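Local coordinates for protein amidase (Bacillus anthracis, PDB 5EWQ) that probably hydrolyses carboxylic acid amides to the free acid and ammonia, at residues N28-I33 / N94-A99; S63-T68 / E98-D103; K141-D146 / S376-V381; L352-V357 / N453-L458; E430-E435 / S459-Y464. One frame throughout, in Å; residues are numbered along the deposited sequence.

Interaction 1 of 5, residues N28-I33 / N94-A99; sequences NQLKGI and NAMEEA
The carboxamide oxygen of Q29 accepts the backbone N-H of M96, in the first turn of helix 95-104, in the single hydrogen bond between the two segments. The distance from M96 N to Q29 OE1 is 3.3 Å, and the N-H is aimed fairly straight at the oxygen (155°). The donor does not lie on a lone pair but stands above the plane of the carboxamide, 41° out of it. At the other end of the same amide, Q29 NE2 donates to the carbonyl of N92, so both polar atoms are engaged and the rotation of the group is fixed.

The apolar part of the contact belongs to M96, present as selenomethionine. Its CG lies against the aliphatic stem of Q29, 3.7 Å from Q29 CB. Q29 starts with CG between its backbone N and carbonyl carbon (chi1 56°) and then runs extended to the helix. M96 instead folds back on itself, and its CE meets CD2 of L30 at 3.8 Å, the two side chains crossing at about a right angle. Helix 64-79 adjoins both partners, with L72 touching Q29 and T68 and S69 touching M96.

First-turn N-H groups of a helix lack acceptors within the helix, and N94 at the N-cap makes no capping bond with its side chain. The loop after helix 20-28 supplies one such acceptor from outside the helix, next to an apolar contact.

Interaction 2 of 5, residues S63-T68 / E98-D103; sequences SYEELT and EARKLD
The carboxylate of D103 takes two successive backbone N-H groups at the start of helix 64-79, one with each oxygen. Y64 N donates to D103 OD1 at 3.0 Å, and E65 N donates to D103 OD2 at 3.0 Å, both arriving at syn lone pairs. Placed at the amino end of a helix, the negative group is probably stabilised by the helix dipole as well as by these bonds. The ring of Y64 lies almost parallel to the plane of the carboxylate, while its edge comes near L102 O; farther out, Y64 OH is bonded to Q54 of helix 50-58.

The close packing continues along A99, whose CB is 3.6 Å from T68 OG1. That hydroxyl donates to Y64 O, which also receives T68 N from the opposite face of the carbonyl. Helices 64-79 and 95-104 pack nearly antiparallel here, with segment axes 8.3 Å apart at 152°, and S63 serves as N-cap of helix 64-79 through a weak bond from E66 N to its OG.

Beyond this packed part, where the longer polar side chains reach alongside the helices, the contact rests on one salt bridge, R100 NE to E65 OE1 at 2.7 Å. E65 reaches it with a fully extended chain, and R100 is likewise extended as far as NE. The carboxylate and guanidinium planes stand at 89°: the oxygen lies in the guanidinium plane, but the nitrogen comes to it from above the carboxylate. NH2 of R100 stays 3.5 Å from E65 OE1, giving a single-point grip in place of a paired one.

Interaction 3 of 5, residues K141-D146 / S376-V381; sequences KDWIAD and SQQKNV
W143 inserts its indole among Q378, N380 and V381, and these three residues meet it at different parts of the ring. The apolar contact is a CH-pi interaction over one face: V381 CB sits 4.1 Å from the centroid of the five-membered ring, 25° off its normal. On the opposite face the chain's own A145 N lies over the middle of the indole, so the ring is sandwiched between the following backbone and the valine.

Two polar atoms lie at the ring edge. Q378 OE1 approaches in the ring plane, 3.3 Å from W143 CZ2, with the amide turned nearly perpendicular to the indole. At the pyrrole end N380 O is 3.3 Å from W143 CD1. The side-chain oxygen of N380 lies off the indole plane, and the bond it receives is weak, W143 NE1 to N380 OD1 at 3.4 Å, well bent at 138°. A chi1 of 175° swings the indole away from its own backbone N and toward the other segment. Q378 bends at its second torsion, which brings CG and the amide across the CZ2-CH2 edge of the indole, and its NE2 is held by the carbonyl of Y374.

The segment 376-381 continues from helix 360-377, whose Y374 touches W143 and whose F375 touches V381. P382 also packs on the tryptophan, and backbone bonds to T133 tie W143 into the long loop that leads from strand 118-122 to helix 150-155.

Interaction 4 of 5, residues L352-V357 / N453-L458; sequences LNNGGV and NEEVLL
The loop 352-357 bends round the start of helix 457-462, coming nearest at L352 with E455, CA to CA 7.7 Å, and at N354 with L458, CA to CA 7.1 Å, and it turns through G356 with positive phi (74°).

L458 reaches into the bend and uses both its methyls. Its CD1 packs on L352 CD2 at 3.7 Å, the two leucines running past each other in opposite directions, and its CD2 meets V357 CG2 at 3.7 Å, this time with the side chains nearly perpendicular. Between these two contacts N354 OD1 lies over the branch of the leucine. L457, with chi1 175°, covers the V357 end instead, with CG 3.9 Å from V357 CG1 and CD2 3.7 Å from V357 O. E455 folds back at its second torsion, and its OE1 comes to 3.9 Å from L352 CB without bonding to the loop. Apolar contact thus carries this surface contact.

Helix 418-437 flanks both segments: N431 ND2 bonds to G355 O, E435 makes a weak bond with N353 N, and L436 touches L458. L318, just after strand 314-317, touches L352, while E455 rests on M450 of strand 447-451. The loop itself follows strand 345-347, at one border of the central sheet, and leads into helix 360-377.

Interaction 5 of 5, residues E430-E435 / S459-Y464; sequences ENAKKE and SAVAGY
The ring of Y464 receives the aliphatic part of K433 at its edge and not over a face: K433 CG lies near the ring plane, 3.8 Å from Y464 OH and 3.9 Å from Y464 CE1. A462 C of its own segment is also at the edge, in plane. L436 and L440 add further contacts to the tyrosine side chain. Its hydroxyl is bonded to OD1 of N437, at the end of helix 418-437, so the ring is held by its polar end as well as along its rim. K433 points its CG away from its own backbone N (chi1 -167°) and continues fully extended, crossing the tyrosine at about a right angle.

Next to the ring, small residues let the backbones come close. The CA atoms of K433 and A462 are 4.9 Å apart, with A462 CB 3.8 Å from K433 N and 3.8 Å from A432 CB. In the fold, helix 457-462 links strands 447-451 and 466-473, which run the same way in the mixed sheet on either side of strand 479-485, and helix 418-437 packs over this connection. The short helix ends at G463, a C' glycine with positive phi (87°), and the turn it makes brings Y464 back toward K433.

On the other flank of the alanine pair V461 CB reaches A432 CB at 4.4 Å, a looser contact. V461 also touches S428 and Q429 one turn earlier on helix 418-437, together with V357 and L260 from loops.

In the fold
Interactions 1 and 2 lie together on one side of the chain, their centres 9 Å apart, and both use helix 95-104; the selenium of M96 packs against E65 O, joining them. Interactions 4 and 5 form a second pair on the opposite side, also with centres 9 Å apart, sharing helix 457-462 and meeting where L458 O packs against A432 CB. Interaction 3 touches neither pair. Polar bonding to helix starts marks the first pair, which is partly buried. The second pair is chiefly apolar, buried in interaction 5 and more superficial in interaction 4. Interaction 3, also partly buried, differs from the other four in being organised around one aromatic ring.

Interaction 1 of 5, residues N28-I33 / N94-A99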
# COMPACT_ATOMS: atom_id res chain seq x y z
N ASN A 28 -5.10 26.72 -3.55
CA ASN A 28 -4.19 27.76 -3.08
C ASN A 28 -2.89 27.82 -3.88
O ASN A 28 -2.42 28.90 -4.22
CB ASN A 28 -3.88 27.55 -1.59
CG ASN A 28 -5.04 27.93 -0.70
OD1 ASN A 28 -5.85 28.79 -1.04
ND2 ASN A 28 -5.12 27.30 0.47
N GLN A 29 -2.32 26.65 -4.17
CA GLN A 29 -1.05 26.60 -4.89
C GLN A 29 -1.24 26.34 -6.38
O GLN A 29 -0.34 25.85 -7.05
CB GLN A 29 -0.14 25.53 -4.27
CG GLN A 29 -0.75 24.15 -4.21
CD GLN A 29 -0.01 23.22 -3.27
OE1 GLN A 29 1.14 23.48 -2.90
NE2 GLN A 29 -0.66 22.14 -2.87
N LEU A 30 -2.42 26.68 -6.89
CA LEU A 30 -2.69 26.60 -8.32
C LEU A 30 -3.34 27.88 -8.83
O LEU A 30 -4.12 27.86 -9.78
CB LEU A 30 -3.58 25.40 -8.65
CG LEU A 30 -2.93 24.02 -8.67
CD1 LEU A 30 -3.88 22.99 -9.27
CD2 LEU A 30 -1.62 24.04 -9.43
N LYS A 31 -3.01 29.00 -8.19
CA LYS A 31 -3.49 30.30 -8.64
C LYS A 31 -2.54 30.89 -9.67
O LYS A 31 -2.97 31.50 -10.65
CB LYS A 31 -3.66 31.26 -7.46
CG LYS A 31 -4.78 30.89 -6.50
CD LYS A 31 -4.95 31.95 -5.42
CE LYS A 31 -6.10 31.60 -4.49
NZ LYS A 31 -6.30 32.64 -3.44
N GLY A 32 -1.25 30.70 -9.44
CA GLY A 32 -0.23 31.17 -10.37
C GLY A 32 0.29 30.07 -11.26
O GLY A 32 1.50 29.83 -11.33
N ILE A 33 -0.62 29.38 -11.94
CA ILE A 33 -0.26 28.30 -12.84
C ILE A 33 -1.03 28.42 -14.15
O ILE A 33 -2.19 28.84 -14.17
CB ILE A 33 -0.52 26.91 -12.19
CG1 ILE A 33 0.07 25.79 -13.05
CG2 ILE A 33 -2.01 26.69 -11.95
CD1 ILE A 33 1.57 25.83 -13.17
N ASN A 94 2.50 22.69 1.14
CA ASN A 94 3.84 23.11 0.76
C ASN A 94 4.42 22.24 -0.35
O ASN A 94 5.63 22.24 -0.58
CB ASN A 94 4.77 23.09 1.98
CG ASN A 94 4.26 23.96 3.11
OD1 ASN A 94 3.63 24.99 2.89
ND2 ASN A 94 4.54 23.54 4.34
N ALA A 95 3.55 21.49 -1.02
CA ALA A 95 3.98 20.56 -2.07
C ALA A 95 4.70 21.29 -3.21
O ALA A 95 5.68 20.79 -3.75
CB ALA A 95 2.79 19.79 -2.61
N MSE A 96 4.19 22.47 -3.56
CA MSE A 96 4.79 23.26 -4.63
C MSE A 96 6.07 23.95 -4.16
O MSE A 96 7.06 24.01 -4.89
CB MSE A 96 3.80 24.30 -5.15
CG MSE A 96 2.59 23.69 -5.85
SE MSE A 96 3.05 22.81 -7.53
CE MSE A 96 2.14 24.03 -8.76
N GLU A 97 6.04 24.46 -2.93
CA GLU A 97 7.20 25.15 -2.36
C GLU A 97 8.39 24.20 -2.22
O GLU A 97 9.53 24.59 -2.42
CB GLU A 97 6.85 25.76 -1.00
CG GLU A 97 7.98 26.54 -0.36
CD GLU A 97 7.52 27.38 0.82
OE1 GLU A 97 7.41 26.84 1.94
OE2 GLU A 97 7.27 28.59 0.62
N GLU A 98 8.10 22.95 -1.88
CA GLU A 98 9.14 21.93 -1.78
C GLU A 98 9.59 21.48 -3.16
O GLU A 98 10.76 21.17 -3.36
CB GLU A 98 8.65 20.73 -0.97
CG GLU A 98 8.35 21.04 0.49
CD GLU A 98 7.74 19.86 1.23
OE1 GLU A 98 7.87 18.72 0.74
OE2 GLU A 98 7.13 20.08 2.30
N ALA A 99 8.66 21.47 -4.11
CA ALA A 99 8.96 21.04 -5.47
C ALA A 99 9.89 22.02 -6.18
O ALA A 99 10.83 21.62 -6.87
CB ALA A 99 7.68 20.87 -6.27

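Interaction 2 of 5, residues S63-T68 / E98-D103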
# COMPACT_ATOMS: atom_id res chain seq x y z
N SER A 63 9.52 19.80 -15.39
CA SER A 63 10.17 20.09 -14.12
C SER A 63 9.39 19.46 -12.97
O SER A 63 8.29 18.94 -13.18
CB SER A 63 10.31 21.60 -13.91
OG SER A 63 9.03 22.23 -13.86
N TYR A 64 9.95 19.51 -11.77
CA TYR A 64 9.29 18.95 -10.60
C TYR A 64 8.05 19.75 -10.22
O TYR A 64 7.06 19.19 -9.76
CB TYR A 64 10.26 18.89 -9.42
CG TYR A 64 11.35 17.85 -9.57
CD1 TYR A 64 11.04 16.56 -10.01
CD2 TYR A 64 12.67 18.15 -9.29
CE1 TYR A 64 12.03 15.61 -10.15
CE2 TYR A 64 13.67 17.20 -9.44
CZ TYR A 64 13.34 15.93 -9.87
OH TYR A 64 14.32 14.98 -10.01
N GLU A 65 8.12 21.06 -10.42
CA GLU A 65 6.98 21.93 -10.13
C GLU A 65 5.82 21.63 -11.07
O GLU A 65 4.66 21.60 -10.65
CB GLU A 65 7.39 23.40 -10.26
CG GLU A 65 6.28 24.39 -9.95
CD GLU A 65 6.71 25.83 -10.13
OE1 GLU A 65 5.87 26.73 -9.91
OE2 GLU A 65 7.88 26.06 -10.49
N GLU A 66 6.14 21.39 -12.34
CA GLU A 66 5.13 21.02 -13.32
C GLU A 66 4.55 19.64 -13.02
O GLU A 66 3.34 19.43 -13.15
CB GLU A 66 5.72 21.04 -14.73
CG GLU A 66 6.04 22.42 -15.26
CD GLU A 66 6.69 22.38 -16.63
OE1 GLU A 66 7.85 21.93 -16.73
OE2 GLU A 66 6.04 22.80 -17.61
N LEU A 67 5.41 18.72 -12.62
CA LEU A 67 5.00 17.36 -12.30
C LEU A 67 4.02 17.35 -11.14
O LEU A 67 3.02 16.62 -11.16
CB LEU A 67 6.22 16.49 -11.96
CG LEU A 67 5.94 15.03 -11.61
CD1 LEU A 67 5.29 14.31 -12.78
CD2 LEU A 67 7.22 14.33 -11.19
N THR A 68 4.30 18.15 -10.12
CA THR A 68 3.43 18.26 -8.96
C THR A 68 2.11 18.92 -9.33
O THR A 68 1.05 18.53 -8.84
CB THR A 68 4.10 19.05 -7.82
OG1 THR A 68 5.35 18.44 -7.48
CG2 THR A 68 3.22 19.09 -6.59
N GLU A 98 8.10 22.95 -1.88
CA GLU A 98 9.14 21.93 -1.78
C GLU A 98 9.59 21.48 -3.16
O GLU A 98 10.76 21.17 -3.36
CB GLU A 98 8.65 20.73 -0.97
CG GLU A 98 8.35 21.04 0.49
CD GLU A 98 7.74 19.86 1.23
OE1 GLU A 98 7.87 18.72 0.74
OE2 GLU A 98 7.13 20.08 2.30
N ALA A 99 8.66 21.47 -4.11
CA ALA A 99 8.96 21.04 -5.47
C ALA A 99 9.89 22.02 -6.18
O ALA A 99 10.83 21.62 -6.87
CB ALA A 99 7.68 20.87 -6.27
N ARG A 100 9.62 23.32 -6.02
CA ARG A 100 10.43 24.35 -6.65
C ARG A 100 11.85 24.35 -6.08
O ARG A 100 12.82 24.58 -6.80
CB ARG A 100 9.80 25.73 -6.46
CG ARG A 100 8.41 25.87 -7.06
CD ARG A 100 7.90 27.30 -6.96
NE ARG A 100 6.51 27.43 -7.37
CZ ARG A 100 5.49 27.60 -6.53
NH1 ARG A 100 5.72 27.69 -5.22
NH2 ARG A 100 4.25 27.70 -6.99
N LYS A 101 11.96 24.08 -4.78
CA LYS A 101 13.25 24.04 -4.11
C LYS A 101 14.07 22.85 -4.59
O LYS A 101 15.30 22.90 -4.64
CB LYS A 101 13.08 23.99 -2.59
CG LYS A 101 14.38 24.10 -1.81
CD LYS A 101 14.12 24.12 -0.31
CE LYS A 101 15.42 24.26 0.46
NZ LYS A 101 15.20 24.30 1.93
N LEU A 102 13.38 21.77 -4.95
CA LEU A 102 14.04 20.58 -5.48
C LEU A 102 14.46 20.79 -6.93
O LEU A 102 15.33 20.10 -7.44
CB LEU A 102 13.13 19.36 -5.36
CG LEU A 102 12.87 18.86 -3.94
CD1 LEU A 102 11.78 17.80 -3.93
CD2 LEU A 102 14.15 18.32 -3.32
N ASP A 103 13.83 21.76 -7.59
CA ASP A 103 14.20 22.14 -8.95
C ASP A 103 15.45 23.01 -8.94
O ASP A 103 16.29 22.91 -9.83
CB ASP A 103 13.05 22.86 -9.65
CG ASP A 103 12.06 21.91 -10.29
OD1 ASP A 103 12.50 20.86 -10.81
OD2 ASP A 103 10.85 22.21 -10.28

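Interaction 3 of 5, residues K141-D146 / S376-V381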
# COMPACT_ATOMS: atom_id res chain seq x y z
N LYS A 141 -8.93 13.31 12.74
CA LYS A 141 -8.94 13.95 11.42
C LYS A 141 -8.11 15.24 11.36
O LYS A 141 -7.70 15.67 10.28
CB LYS A 141 -10.38 14.25 10.99
CG LYS A 141 -11.04 15.38 11.75
CD LYS A 141 -12.49 15.56 11.32
CE LYS A 141 -13.16 16.71 12.06
NZ LYS A 141 -12.49 18.01 11.78
N ASP A 142 -7.86 15.85 12.52
CA ASP A 142 -7.15 17.12 12.56
C ASP A 142 -5.87 17.05 13.39
O ASP A 142 -5.20 18.07 13.59
CB ASP A 142 -8.06 18.21 13.12
CG ASP A 142 -9.25 18.49 12.21
OD1 ASP A 142 -9.07 18.49 10.98
OD2 ASP A 142 -10.36 18.72 12.74
N TRP A 143 -5.51 15.86 13.86
CA TRP A 143 -4.31 15.71 14.67
C TRP A 143 -3.05 15.62 13.82
O TRP A 143 -2.86 14.66 13.08
CB TRP A 143 -4.40 14.48 15.57
CG TRP A 143 -3.13 14.23 16.33
CD1 TRP A 143 -2.62 14.99 17.34
CD2 TRP A 143 -2.19 13.17 16.12
NE1 TRP A 143 -1.43 14.46 17.78
CE2 TRP A 143 -1.14 13.34 17.04
CE3 TRP A 143 -2.14 12.08 15.24
CZ2 TRP A 143 -0.06 12.47 17.12
CZ3 TRP A 143 -1.06 11.21 15.32
CH2 TRP A 143 -0.04 11.42 16.25
N ILE A 144 -2.19 16.62 13.96
CA ILE A 144 -0.90 16.62 13.27
C ILE A 144 0.20 16.10 14.19
O ILE A 144 0.45 16.67 15.25
CB ILE A 144 -0.54 18.03 12.76
CG1 ILE A 144 -1.63 18.56 11.83
CG2 ILE A 144 0.81 18.00 12.06
CD1 ILE A 144 -1.35 19.94 11.29
N ALA A 145 0.86 15.03 13.76
CA ALA A 145 1.89 14.39 14.57
C ALA A 145 3.09 15.30 14.80
O ALA A 145 3.25 16.31 14.12
CB ALA A 145 2.34 13.09 13.91
N ASP A 146 3.92 14.94 15.78
CA ASP A 146 5.07 15.76 16.15
C ASP A 146 6.26 15.50 15.22
O ASP A 146 6.90 16.44 14.75
CB ASP A 146 5.46 15.49 17.60
CG ASP A 146 6.34 16.59 18.18
OD1 ASP A 146 6.19 17.75 17.75
OD2 ASP A 146 7.17 16.29 19.06
N SER A 376 0.02 7.23 24.06
CA SER A 376 0.73 7.62 25.27
C SER A 376 2.03 8.35 24.94
O SER A 376 2.53 9.15 25.73
CB SER A 376 1.03 6.40 26.14
OG SER A 376 1.90 5.50 25.48
N GLN A 377 2.57 8.08 23.76
CA GLN A 377 3.82 8.68 23.33
C GLN A 377 3.60 10.06 22.71
O GLN A 377 4.49 10.91 22.75
CB GLN A 377 4.53 7.77 22.32
CG GLN A 377 4.80 6.37 22.84
CD GLN A 377 5.47 5.49 21.80
OE1 GLN A 377 6.67 5.58 21.57
NE2 GLN A 377 4.68 4.62 21.16
N GLN A 378 2.42 10.27 22.14
CA GLN A 378 2.12 11.53 21.46
C GLN A 378 1.90 12.66 22.46
O GLN A 378 1.50 12.42 23.61
CB GLN A 378 0.89 11.36 20.57
CG GLN A 378 0.96 10.14 19.66
CD GLN A 378 2.24 10.09 18.84
OE1 GLN A 378 2.69 11.10 18.30
NE2 GLN A 378 2.83 8.91 18.75
N LYS A 379 2.16 13.89 22.02
CA LYS A 379 2.12 15.05 22.91
C LYS A 379 0.74 15.69 22.98
O LYS A 379 0.17 15.82 24.06
CB LYS A 379 3.15 16.08 22.46
N ASN A 380 0.21 16.10 21.83
CA ASN A 380 -1.06 16.81 21.79
C ASN A 380 -2.14 16.06 21.02
O ASN A 380 -2.83 16.64 20.18
CB ASN A 380 -0.86 18.20 21.19
CG ASN A 380 -0.10 18.17 19.88
OD1 ASN A 380 0.03 17.12 19.24
ND2 ASN A 380 0.40 19.32 19.46
N VAL A 381 -2.28 14.77 21.30
CA VAL A 381 -3.29 13.94 20.65
C VAL A 381 -4.64 14.09 21.37
O VAL A 381 -4.70 14.06 22.60
CB VAL A 381 -2.84 12.45 20.61
CG1 VAL A 381 -2.52 11.94 22.00
CG2 VAL A 381 -3.89 11.58 19.93

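Interaction 4 of 5, residues L352-V357 / N453-L458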
# COMPACT_ATOMS: atom_id res chain seq x y z
N LEU A 352 -2.18 -24.79 0.08
CA LEU A 352 -1.65 -24.51 1.40
C LEU A 352 -2.66 -24.85 2.49
O LEU A 352 -3.87 -24.69 2.29
CB LEU A 352 -1.22 -23.04 1.51
CG LEU A 352 0.25 -22.70 1.26
CD1 LEU A 352 0.80 -23.47 0.07
CD2 LEU A 352 0.41 -21.20 1.04
N ASN A 353 -2.17 -25.31 3.63
CA ASN A 353 -3.04 -25.67 4.75
C ASN A 353 -3.01 -24.62 5.86
O ASN A 353 -1.97 -24.40 6.48
CB ASN A 353 -2.64 -27.04 5.31
CG ASN A 353 -3.50 -27.46 6.48
OD1 ASN A 353 -3.17 -27.19 7.64
ND2 ASN A 353 -4.62 -28.11 6.19
N ASN A 354 -4.15 -23.99 6.09
CA ASN A 354 -4.27 -22.98 7.13
C ASN A 354 -4.71 -23.58 8.46
O ASN A 354 -5.85 -23.42 8.88
CB ASN A 354 -5.25 -21.88 6.71
CG ASN A 354 -4.85 -21.22 5.40
OD1 ASN A 354 -3.67 -21.12 5.07
ND2 ASN A 354 -5.85 -20.76 4.65
N GLY A 355 -3.79 -24.28 9.12
CA GLY A 355 -4.08 -24.92 10.39
C GLY A 355 -3.24 -24.38 11.53
O GLY A 355 -2.02 -24.31 11.42
N GLY A 356 -3.90 -24.01 12.62
CA GLY A 356 -3.21 -23.51 13.80
C GLY A 356 -2.65 -22.11 13.63
O GLY A 356 -1.99 -21.59 14.53
N VAL A 357 -2.91 -21.50 12.48
CA VAL A 357 -2.45 -20.15 12.21
C VAL A 357 -3.56 -19.14 12.47
O VAL A 357 -4.42 -18.91 11.63
CB VAL A 357 -1.95 -20.01 10.75
CG1 VAL A 357 -1.38 -18.62 10.52
CG2 VAL A 357 -0.91 -21.07 10.45
N ASN A 453 -5.98 -12.21 -3.13
CA ASN A 453 -5.56 -12.38 -1.74
C ASN A 453 -6.08 -13.67 -1.10
O ASN A 453 -6.46 -13.67 0.07
CB ASN A 453 -6.00 -11.18 -0.91
CG ASN A 453 -7.50 -11.03 -0.84
OD1 ASN A 453 -8.22 -11.40 -1.77
ND2 ASN A 453 -8.00 -10.50 0.27
N GLU A 454 -6.07 -14.75 -1.86
CA GLU A 454 -6.62 -16.02 -1.39
C GLU A 454 -5.72 -16.71 -0.36
O GLU A 454 -6.21 -17.41 0.53
CB GLU A 454 -6.87 -16.96 -2.57
CG GLU A 454 -7.93 -16.46 -3.54
CD GLU A 454 -8.08 -17.35 -4.75
OE1 GLU A 454 -7.36 -18.37 -4.84
OE2 GLU A 454 -8.92 -17.03 -5.62
N GLU A 455 -4.41 -16.50 -0.47
CA GLU A 455 -3.47 -17.14 0.45
C GLU A 455 -2.47 -16.14 1.02
O GLU A 455 -1.29 -16.15 0.67
CB GLU A 455 -2.71 -18.26 -0.27
CG GLU A 455 -3.60 -19.34 -0.87
CD GLU A 455 -4.39 -20.11 0.17
OE1 GLU A 455 -3.89 -20.27 1.30
OE2 GLU A 455 -5.51 -20.56 -0.15
N VAL A 456 -2.94 -15.27 1.92
CA VAL A 456 -2.09 -14.25 2.51
C VAL A 456 -1.83 -14.53 3.99
O VAL A 456 -0.82 -14.08 4.55
CB VAL A 456 -2.71 -12.85 2.36
CG1 VAL A 456 -1.70 -11.77 2.73
CG2 VAL A 456 -3.20 -12.64 0.95
N LEU A 457 -2.73 -15.28 4.61
CA LEU A 457 -2.67 -15.56 6.04
C LEU A 457 -1.33 -16.13 6.49
O LEU A 457 -0.77 -15.70 7.50
CB LEU A 457 -3.79 -16.54 6.43
CG LEU A 457 -3.78 -17.04 7.88
CD1 LEU A 457 -3.89 -15.88 8.85
CD2 LEU A 457 -4.91 -18.04 8.11
N LEU A 458 -0.80 -17.08 5.73
CA LEU A 458 0.43 -17.76 6.11
C LEU A 458 1.67 -16.89 5.91
O LEU A 458 2.52 -16.80 6.80
CB LEU A 458 0.58 -19.06 5.31
CG LEU A 458 -0.59 -20.04 5.42
CD1 LEU A 458 -0.29 -21.32 4.65
CD2 LEU A 458 -0.90 -20.35 6.87

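Interaction 5 of 5, residues E430-E435 / S459-Y464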
# COMPACT_ATOMS: atom_id res chain seq x y z
N GLU A 430 5.39 -20.59 13.80
CA GLU A 430 6.09 -21.85 13.54
C GLU A 430 5.33 -22.72 12.54
O GLU A 430 5.94 -23.49 11.79
CB GLU A 430 6.31 -22.61 14.84
CG GLU A 430 7.32 -21.96 15.78
CD GLU A 430 7.49 -22.72 17.08
OE1 GLU A 430 6.53 -23.40 17.50
OE2 GLU A 430 8.58 -22.65 17.67
N ASN A 431 4.01 -22.60 12.53
CA ASN A 431 3.18 -23.35 11.59
C ASN A 431 3.29 -22.80 10.17
O ASN A 431 3.51 -23.54 9.22
CB ASN A 431 1.72 -23.35 12.03
CG ASN A 431 1.48 -24.22 13.25
OD1 ASN A 431 2.42 -24.60 13.95
ND2 ASN A 431 0.22 -24.55 13.51
N ALA A 432 3.12 -21.48 10.04
CA ALA A 432 3.15 -20.83 8.74
C ALA A 432 4.53 -20.91 8.09
O ALA A 432 4.65 -21.13 6.89
CB ALA A 432 2.71 -19.38 8.87
N LYS A 433 5.57 -20.72 8.90
CA LYS A 433 6.94 -20.74 8.41
C LYS A 433 7.32 -22.13 7.92
O LYS A 433 8.02 -22.28 6.92
CB LYS A 433 7.91 -20.27 9.50
CG LYS A 433 9.31 -19.97 9.01
CD LYS A 433 10.16 -19.38 10.13
CE LYS A 433 11.56 -19.02 9.64
NZ LYS A 433 12.39 -18.43 10.72
N LYS A 434 6.84 -23.15 8.62
CA LYS A 434 7.10 -24.54 8.24
C LYS A 434 6.30 -24.91 7.00
O LYS A 434 6.78 -25.65 6.13
CB LYS A 434 6.77 -25.49 9.39
N GLU A 435 5.07 -24.41 6.92
CA GLU A 435 4.19 -24.68 5.79
C GLU A 435 4.76 -24.08 4.50
O GLU A 435 4.69 -24.69 3.44
CB GLU A 435 2.79 -24.14 6.05
CG GLU A 435 1.80 -24.36 4.91
CD GLU A 435 1.52 -25.83 4.67
OE1 GLU A 435 0.57 -26.37 5.27
OE2 GLU A 435 2.25 -26.45 3.86
N SER A 459 1.77 -16.25 4.75
CA SER A 459 2.94 -15.45 4.41
C SER A 459 3.05 -14.20 5.27
O SER A 459 4.15 -13.68 5.49
CB SER A 459 2.91 -15.07 2.93
OG SER A 459 1.72 -14.37 2.60
N ALA A 460 1.92 -13.70 5.75
CA ALA A 460 1.90 -12.51 6.59
C ALA A 460 2.40 -12.81 8.00
O ALA A 460 3.18 -12.06 8.57
CB ALA A 460 0.50 -11.91 6.64
N VAL A 461 1.93 -13.93 8.56
CA VAL A 461 2.32 -14.34 9.90
C VAL A 461 3.78 -14.78 9.93
O VAL A 461 4.53 -14.44 10.85
CB VAL A 461 1.43 -15.48 10.42
CG1 VAL A 461 1.95 -16.01 11.75
CG2 VAL A 461 -0.01 -15.00 10.56
N ALA A 462 4.19 -15.54 8.92
CA ALA A 462 5.55 -16.06 8.84
C ALA A 462 6.56 -14.95 8.54
O ALA A 462 7.76 -15.11 8.76
CB ALA A 462 5.64 -17.14 7.78
N GLY A 463 6.07 -13.82 8.04
CA GLY A 463 6.91 -12.67 7.77
C GLY A 463 7.55 -12.70 6.40
O GLY A 463 8.44 -11.90 6.10
N TYR A 464 7.10 -13.63 5.56
CA TYR A 464 7.62 -13.76 4.21
C TYR A 464 7.09 -12.65 3.31
O TYR A 464 5.95 -12.22 3.45
CB TYR A 464 7.27 -15.14 3.63
CG TYR A 464 8.16 -16.25 4.12
CD1 TYR A 464 8.19 -16.61 5.46
CD2 TYR A 464 8.98 -16.95 3.24
CE1 TYR A 464 9.01 -17.63 5.91
CE2 TYR A 464 9.80 -17.97 3.68
CZ TYR A 464 9.81 -18.30 5.02
OH TYR A 464 10.63 -19.32 5.46